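PDB 4MG4: phosphonomutase from Burkholderia cenocepacia J2315, which is a phosphonomutase-family protein built on a TIM-barrel fold. Local coordinates for residues L21-W34 with A232-Y246. Numbering follows the deposited sequence.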
loop_
_atom_site.group_PDB
_atom_site.type_symbol
_atom_site.label_atom_id
_atom_site.label_comp_id
_atom_site.label_asym_id
_atom_site.label_seq_id
_atom_site.Cartn_x
_atom_site.Cartn_y
_atom_site.Cartn_z
ATOM N N LEU A 21 -21.534 16.403 -6.608
ATOM C CA LEU A 21 -20.221 16.953 -6.909
ATOM C C LEU A 21 -19.847 16.926 -8.387
ATOM O O LEU A 21 -18.838 17.535 -8.784
ATOM C CB LEU A 21 -19.134 16.229 -6.063
ATOM C CG LEU A 21 -19.181 16.533 -4.544
ATOM C CD1 LEU A 21 -18.324 15.517 -3.833
ATOM C CD2 LEU A 21 -18.745 17.983 -4.341
ATOM N N HIS A 22 -20.637 16.236 -9.185
ATOM C CA HIS A 22 -20.426 16.240 -10.633
ATOM C C HIS A 22 -21.067 17.457 -11.236
ATOM O O HIS A 22 -22.258 17.458 -11.508
ATOM C CB HIS A 22 -21.009 14.968 -11.263
ATOM C CG HIS A 22 -20.296 13.709 -10.850
ATOM N ND1 HIS A 22 -20.441 13.149 -9.598
ATOM C CD2 HIS A 22 -19.494 12.861 -11.547
ATOM C CE1 HIS A 22 -19.700 12.062 -9.518
ATOM N NE2 HIS A 22 -19.140 11.840 -10.689
ATOM N N ARG A 23 -20.277 18.491 -11.411
ATOM C CA ARG A 23 -20.762 19.813 -11.821
ATOM C C ARG A 23 -19.906 20.310 -12.992
ATOM O O ARG A 23 -18.732 20.564 -12.839
ATOM C CB ARG A 23 -20.722 20.767 -10.631
ATOM C CG ARG A 23 -21.749 20.470 -9.540
ATOM C CD ARG A 23 -23.220 20.565 -10.025
ATOM N NE ARG A 23 -24.287 20.373 -9.003
ATOM C CZ ARG A 23 -24.997 19.269 -8.820
ATOM N NH1 ARG A 23 -24.755 18.188 -9.559
ATOM N NH2 ARG A 23 -25.985 19.222 -7.900
ATOM N N ALA A 24 -20.504 20.366 -14.164
ATOM C CA ALA A 24 -19.832 20.880 -15.360
ATOM C C ALA A 24 -19.271 22.257 -15.030
ATOM O O ALA A 24 -20.023 23.133 -14.522
ATOM C CB ALA A 24 -20.813 20.934 -16.526
ATOM N N GLY A 25 -17.975 22.446 -15.224
ATOM C CA GLY A 25 -17.335 23.744 -14.959
ATOM C C GLY A 25 -16.823 23.943 -13.548
ATOM O O GLY A 25 -16.072 24.876 -13.256
ATOM N N GLN A 26 -17.178 23.030 -12.635
ATOM C CA GLN A 26 -16.695 23.054 -11.265
ATOM C C GLN A 26 -16.404 21.585 -10.896
ATOM O O GLN A 26 -17.076 21.032 -10.021
ATOM C CB GLN A 26 -17.802 23.636 -10.392
ATOM C CG GLN A 26 -17.503 23.841 -8.926
ATOM C CD GLN A 26 -18.646 24.616 -8.256
ATOM O OE1 GLN A 26 -19.085 25.662 -8.773
ATOM N NE2 GLN A 26 -19.179 24.076 -7.154
ATOM N N PRO A 27 -15.413 20.995 -11.564
ATOM C CA PRO A 27 -15.353 19.513 -11.575
ATOM C C PRO A 27 -14.878 18.900 -10.267
ATOM O O PRO A 27 -14.021 19.459 -9.547
ATOM C CB PRO A 27 -14.301 19.194 -12.659
ATOM C CG PRO A 27 -13.545 20.460 -12.874
ATOM C CD PRO A 27 -14.523 21.566 -12.585
ATOM N N LEU A 28 -15.398 17.712 -10.014
ATOM C CA LEU A 28 -14.908 16.867 -9.009
ATOM C C LEU A 28 -13.536 16.352 -9.389
ATOM O O LEU A 28 -13.381 15.649 -10.374
ATOM C CB LEU A 28 -15.891 15.700 -8.886
ATOM C CG LEU A 28 -15.489 14.588 -7.911
ATOM C CD1 LEU A 28 -15.280 15.168 -6.515
ATOM C CD2 LEU A 28 -16.509 13.488 -7.863
ATOM N N ALA A 29 -12.548 16.559 -8.517
ATOM C CA ALA A 29 -11.218 16.015 -8.748
ATOM C C ALA A 29 -10.983 14.842 -7.784
ATOM O O ALA A 29 -11.142 14.969 -6.548
ATOM C CB ALA A 29 -10.187 17.085 -8.532
ATOM N N LEU A 30 -10.597 13.726 -8.344
ATOM C CA LEU A 30 -10.426 12.466 -7.574
ATOM C C LEU A 30 -9.022 11.986 -7.697
ATOM O O LEU A 30 -8.454 12.002 -8.771
ATOM C CB LEU A 30 -11.345 11.318 -8.077
ATOM C CG LEU A 30 -12.833 11.570 -7.815
ATOM C CD1 LEU A 30 -13.684 10.473 -8.463
ATOM C CD2 LEU A 30 -13.117 11.722 -6.332
ATOM N N PHE A 31 -8.490 11.459 -6.581
ATOM C CA PHE A 31 -7.188 10.807 -6.534
ATOM C C PHE A 31 -7.458 9.370 -6.101
ATOM O O PHE A 31 -8.336 9.110 -5.210
ATOM C CB PHE A 31 -6.250 11.523 -5.539
ATOM C CG PHE A 31 -6.083 12.941 -5.863
ATOM C CD1 PHE A 31 -5.183 13.311 -6.803
ATOM C CD2 PHE A 31 -6.971 13.882 -5.349
ATOM C CE1 PHE A 31 -5.038 14.625 -7.166
ATOM C CE2 PHE A 31 -6.842 15.204 -5.707
ATOM C CZ PHE A 31 -5.900 15.563 -6.636
ATOM N N ASN A 32 -6.849 8.443 -6.843
ATOM C CA ASN A 32 -7.095 7.040 -6.616
ATOM C C ASN A 32 -6.245 6.547 -5.443
ATOM O O ASN A 32 -5.034 6.773 -5.437
ATOM C CB ASN A 32 -6.750 6.204 -7.842
ATOM C CG ASN A 32 -7.693 6.412 -8.976
ATOM O OD1 ASN A 32 -8.822 6.900 -8.769
ATOM N ND2 ASN A 32 -7.251 6.086 -10.183
ATOM N N VAL A 33 -6.906 5.951 -4.465
ATOM C CA VAL A 33 -6.269 5.345 -3.291
ATOM C C VAL A 33 -6.335 3.824 -3.480
ATOM O O VAL A 33 -7.079 3.307 -4.302
ATOM C CB VAL A 33 -6.854 5.821 -1.957
ATOM C CG1 VAL A 33 -6.666 7.332 -1.813
ATOM C CG2 VAL A 33 -8.350 5.455 -1.847
ATOM N N TRP A 34 -5.524 3.121 -2.707
ATOM C CA TRP A 34 -5.292 1.694 -2.899
ATOM C C TRP A 34 -5.272 0.880 -1.603
ATOM O O TRP A 34 -5.111 -0.335 -1.657
ATOM C CB TRP A 34 -3.994 1.478 -3.696
ATOM C CG TRP A 34 -2.832 2.070 -3.000
ATOM C CD1 TRP A 34 -1.996 1.449 -2.099
ATOM C CD2 TRP A 34 -2.344 3.394 -3.146
ATOM N NE1 TRP A 34 -1.026 2.312 -1.675
ATOM C CE2 TRP A 34 -1.197 3.514 -2.313
ATOM C CE3 TRP A 34 -2.732 4.500 -3.897
ATOM C CZ2 TRP A 34 -0.502 4.700 -2.197
ATOM C CZ3 TRP A 34 -2.043 5.678 -3.757
ATOM C CH2 TRP A 34 -0.905 5.752 -2.960
ATOM N N ALA A 232 -11.914 22.620 -16.547
ATOM C CA ALA A 232 -13.115 23.198 -15.982
ATOM C C ALA A 232 -13.788 24.168 -16.961
ATOM O O ALA A 232 -14.988 24.127 -17.183
ATOM C CB ALA A 232 -12.832 23.947 -14.665
ATOM N N GLU A 233 -12.991 25.057 -17.569
ATOM C CA GLU A 233 -13.501 25.974 -18.540
ATOM C C GLU A 233 -14.076 25.320 -19.800
ATOM O O GLU A 233 -14.994 25.886 -20.387
ATOM C CB GLU A 233 -12.428 27.069 -18.874
ATOM C CG GLU A 233 -12.947 28.219 -19.735
ATOM C CD GLU A 233 -12.847 28.048 -21.251
ATOM O OE1 GLU A 233 -11.837 27.510 -21.760
ATOM O OE2 GLU A 233 -13.787 28.395 -21.925
ATOM N N TYR A 234 -13.604 24.116 -20.175
ATOM C CA TYR A 234 -14.165 23.363 -21.279
ATOM C C TYR A 234 -15.500 22.745 -20.931
ATOM O O TYR A 234 -16.167 22.247 -21.825
ATOM C CB TYR A 234 -13.237 22.204 -21.744
ATOM C CG TYR A 234 -11.817 22.571 -22.112
ATOM C CD1 TYR A 234 -11.472 23.876 -22.505
ATOM C CD2 TYR A 234 -10.802 21.637 -21.998
ATOM C CE1 TYR A 234 -10.144 24.198 -22.794
ATOM C CE2 TYR A 234 -9.481 21.952 -22.291
ATOM C CZ TYR A 234 -9.164 23.231 -22.685
ATOM O OH TYR A 234 -7.807 23.512 -22.951
ATOM N N GLY A 235 -15.855 22.724 -19.662
ATOM C CA GLY A 235 -17.164 22.203 -19.209
ATOM C C GLY A 235 -17.124 20.795 -18.612
ATOM O O GLY A 235 -18.158 20.174 -18.419
ATOM N N VAL A 236 -15.926 20.306 -18.287
ATOM C CA VAL A 236 -15.768 18.975 -17.676
ATOM C C VAL A 236 -16.354 18.988 -16.264
ATOM O O VAL A 236 -16.314 20.019 -15.613
ATOM C CB VAL A 236 -14.281 18.646 -17.681
ATOM C CG1 VAL A 236 -13.865 17.555 -16.798
ATOM C CG2 VAL A 236 -13.822 18.431 -19.135
ATOM N N ALA A 237 -16.953 17.865 -15.867
ATOM C CA ALA A 237 -17.557 17.690 -14.573
ATOM C C ALA A 237 -16.741 16.886 -13.546
ATOM O O ALA A 237 -17.022 16.912 -12.344
ATOM C CB ALA A 237 -18.930 17.046 -14.768
ATOM N N ARG A 238 -15.757 16.144 -14.032
ATOM C CA ARG A 238 -15.010 15.243 -13.179
ATOM C C ARG A 238 -13.605 15.038 -13.773
ATOM O O ARG A 238 -13.460 14.855 -15.004
ATOM C CB ARG A 238 -15.761 13.935 -13.071
ATOM C CG ARG A 238 -15.057 12.816 -12.283
ATOM C CD ARG A 238 -16.070 11.687 -12.037
ATOM N NE ARG A 238 -15.469 10.458 -11.553
ATOM C CZ ARG A 238 -16.179 9.397 -11.139
ATOM N NH1 ARG A 238 -17.503 9.437 -11.085
ATOM N NH2 ARG A 238 -15.523 8.268 -10.835
ATOM N N ILE A 239 -12.581 15.035 -12.920
ATOM C CA ILE A 239 -11.203 14.906 -13.346
ATOM C C ILE A 239 -10.528 13.749 -12.567
ATOM O O ILE A 239 -10.598 13.721 -11.337
ATOM C CB ILE A 239 -10.419 16.214 -13.137
ATOM C CG1 ILE A 239 -10.983 17.275 -14.087
ATOM C CG2 ILE A 239 -8.943 15.977 -13.372
ATOM C CD1 ILE A 239 -10.493 18.661 -13.833
ATOM N N SER A 240 -9.924 12.836 -13.311
ATOM C CA SER A 240 -9.202 11.655 -12.861
ATOM C C SER A 240 -7.740 11.781 -13.139
ATOM O O SER A 240 -7.324 12.554 -14.019
ATOM C CB SER A 240 -9.710 10.402 -13.729
ATOM O OG SER A 240 -10.955 10.214 -13.411
ATOM N N HIS A 241 -6.953 11.038 -12.350
ATOM C CA HIS A 241 -5.484 11.056 -12.512
ATOM C C HIS A 241 -4.854 9.665 -12.690
ATOM O O HIS A 241 -3.591 9.522 -12.736
ATOM C CB HIS A 241 -4.856 11.799 -11.295
ATOM C CG HIS A 241 -5.314 13.215 -11.141
ATOM N ND1 HIS A 241 -6.398 13.576 -10.362
ATOM C CD2 HIS A 241 -4.866 14.365 -11.707
ATOM C CE1 HIS A 241 -6.583 14.887 -10.440
ATOM N NE2 HIS A 241 -5.651 15.389 -11.232
ATOM N N GLY A 242 -5.681 8.626 -12.817
ATOM C CA GLY A 242 -5.158 7.260 -12.931
ATOM C C GLY A 242 -4.189 6.938 -11.822
ATOM O O GLY A 242 -4.390 7.321 -10.676
ATOM N N PRO A 243 -3.126 6.186 -12.161
ATOM C CA PRO A 243 -2.231 5.745 -11.059
ATOM C C PRO A 243 -1.172 6.761 -10.674
ATOM O O PRO A 243 -0.243 6.424 -9.925
ATOM C CB PRO A 243 -1.566 4.511 -11.645
ATOM C CG PRO A 243 -1.506 4.780 -13.083
ATOM C CD PRO A 243 -2.764 5.578 -13.445
ATOM N N TYR A 244 -1.272 8.008 -11.121
ATOM C CA TYR A 244 -0.301 9.043 -10.740
ATOM C C TYR A 244 -0.001 9.189 -9.233
ATOM O O TYR A 244 1.193 9.219 -8.862
ATOM C CB TYR A 244 -0.767 10.379 -11.323
ATOM C CG TYR A 244 0.108 11.563 -10.962
ATOM C CD1 TYR A 244 1.272 11.793 -11.653
ATOM C CD2 TYR A 244 -0.284 12.470 -10.011
ATOM C CE1 TYR A 244 2.079 12.877 -11.365
ATOM C CE2 TYR A 244 0.514 13.572 -9.716
ATOM C CZ TYR A 244 1.685 13.765 -10.402
ATOM O OH TYR A 244 2.461 14.882 -10.133
ATOM N N PRO A 245 -1.033 9.216 -8.350
ATOM C CA PRO A 245 -0.739 9.334 -6.948
ATOM C C PRO A 245 0.160 8.179 -6.434
ATOM O O PRO A 245 1.185 8.414 -5.751
ATOM C CB PRO A 245 -2.115 9.329 -6.285
ATOM C CG PRO A 245 -3.037 9.893 -7.340
ATOM C CD PRO A 245 -2.500 9.339 -8.616
ATOM N N TYR A 246 -0.243 6.956 -6.769
ATOM C CA TYR A 246 0.531 5.783 -6.337
ATOM C C TYR A 246 1.968 5.842 -6.844
ATOM O O TYR A 246 2.931 5.595 -6.055
ATOM C CB TYR A 246 -0.146 4.520 -6.844
ATOM C CG TYR A 246 0.597 3.238 -6.519
ATOM C CD1 TYR A 246 0.480 2.630 -5.272
ATOM C CD2 TYR A 246 1.407 2.633 -7.475
ATOM C CE1 TYR A 246 1.174 1.461 -4.974
ATOM C CE2 TYR A 246 2.116 1.488 -7.173
ATOM C CZ TYR A 246 1.973 0.889 -5.920
ATOM O OH TYR A 246 2.656 -0.309 -5.635
HETATM O O HOH W 1 -8.170 9.852 -10.221
HETATM O O HOH W 2 -3.052 6.141 -7.365
HETATM O O HOH W 3 -5.690 9.179 -9.256
#
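Leu28 and Ala29 pair in parallel with Arg238 and Ile239, and this pairing closes the eight-stranded barrel by joining its first strand to its last. The backbone ladder is continuous: Leu28 N bonds to Ala237 O, Ile239 N to Leu28 O at 2.7 Å, and Leu30 N to Ile239 O at 3.0 Å. Upstream, Gly25 N reaches Val236 O, tying the type II turn Arg23-Gln26 to Val236, the residue after Gly235, where a Schellman motif ends the preceding helix.

Two side-chain bonds supplement the ladder. Arg238, extended from CG to NE, gives NH1 to His22 NE2 (2.9 Å), in the imidazole plane but tilted from the guanidinium plane; His22 ND1 bonds to Phe18 O, and its ring stacks on Phe156. His241 ND1 donates to Leu30 O (3.0 Å), which fixes the ring's rotation while Phe31 CE1 sits 3.5 Å above one face, near the rim.

Beyond the ladder the two backbones draw apart, from CA-CA 4.7 Å at Ala29/Ile239 to 6.6 Å at Asn32/Gly242, and waters bridge Leu30 O to His241 N, Asn32 N to Gly242 O, and Asn32 O to Tyr246 N.

Pro27 packs on Ile239 beside the start of the ladder. At the far end of the contact Tyr246 turns its edge onto the Trp34 face: Tyr246 CD1 lies 3.5 Å from Trp34 CE2, and the Tyr246 ring stands at 88° to the five-membered ring of Trp34.

The chemistry thus implies a seam closed directly by main-chain bonds at Leu28-Leu30, then by imidazole and water where the backbones separate.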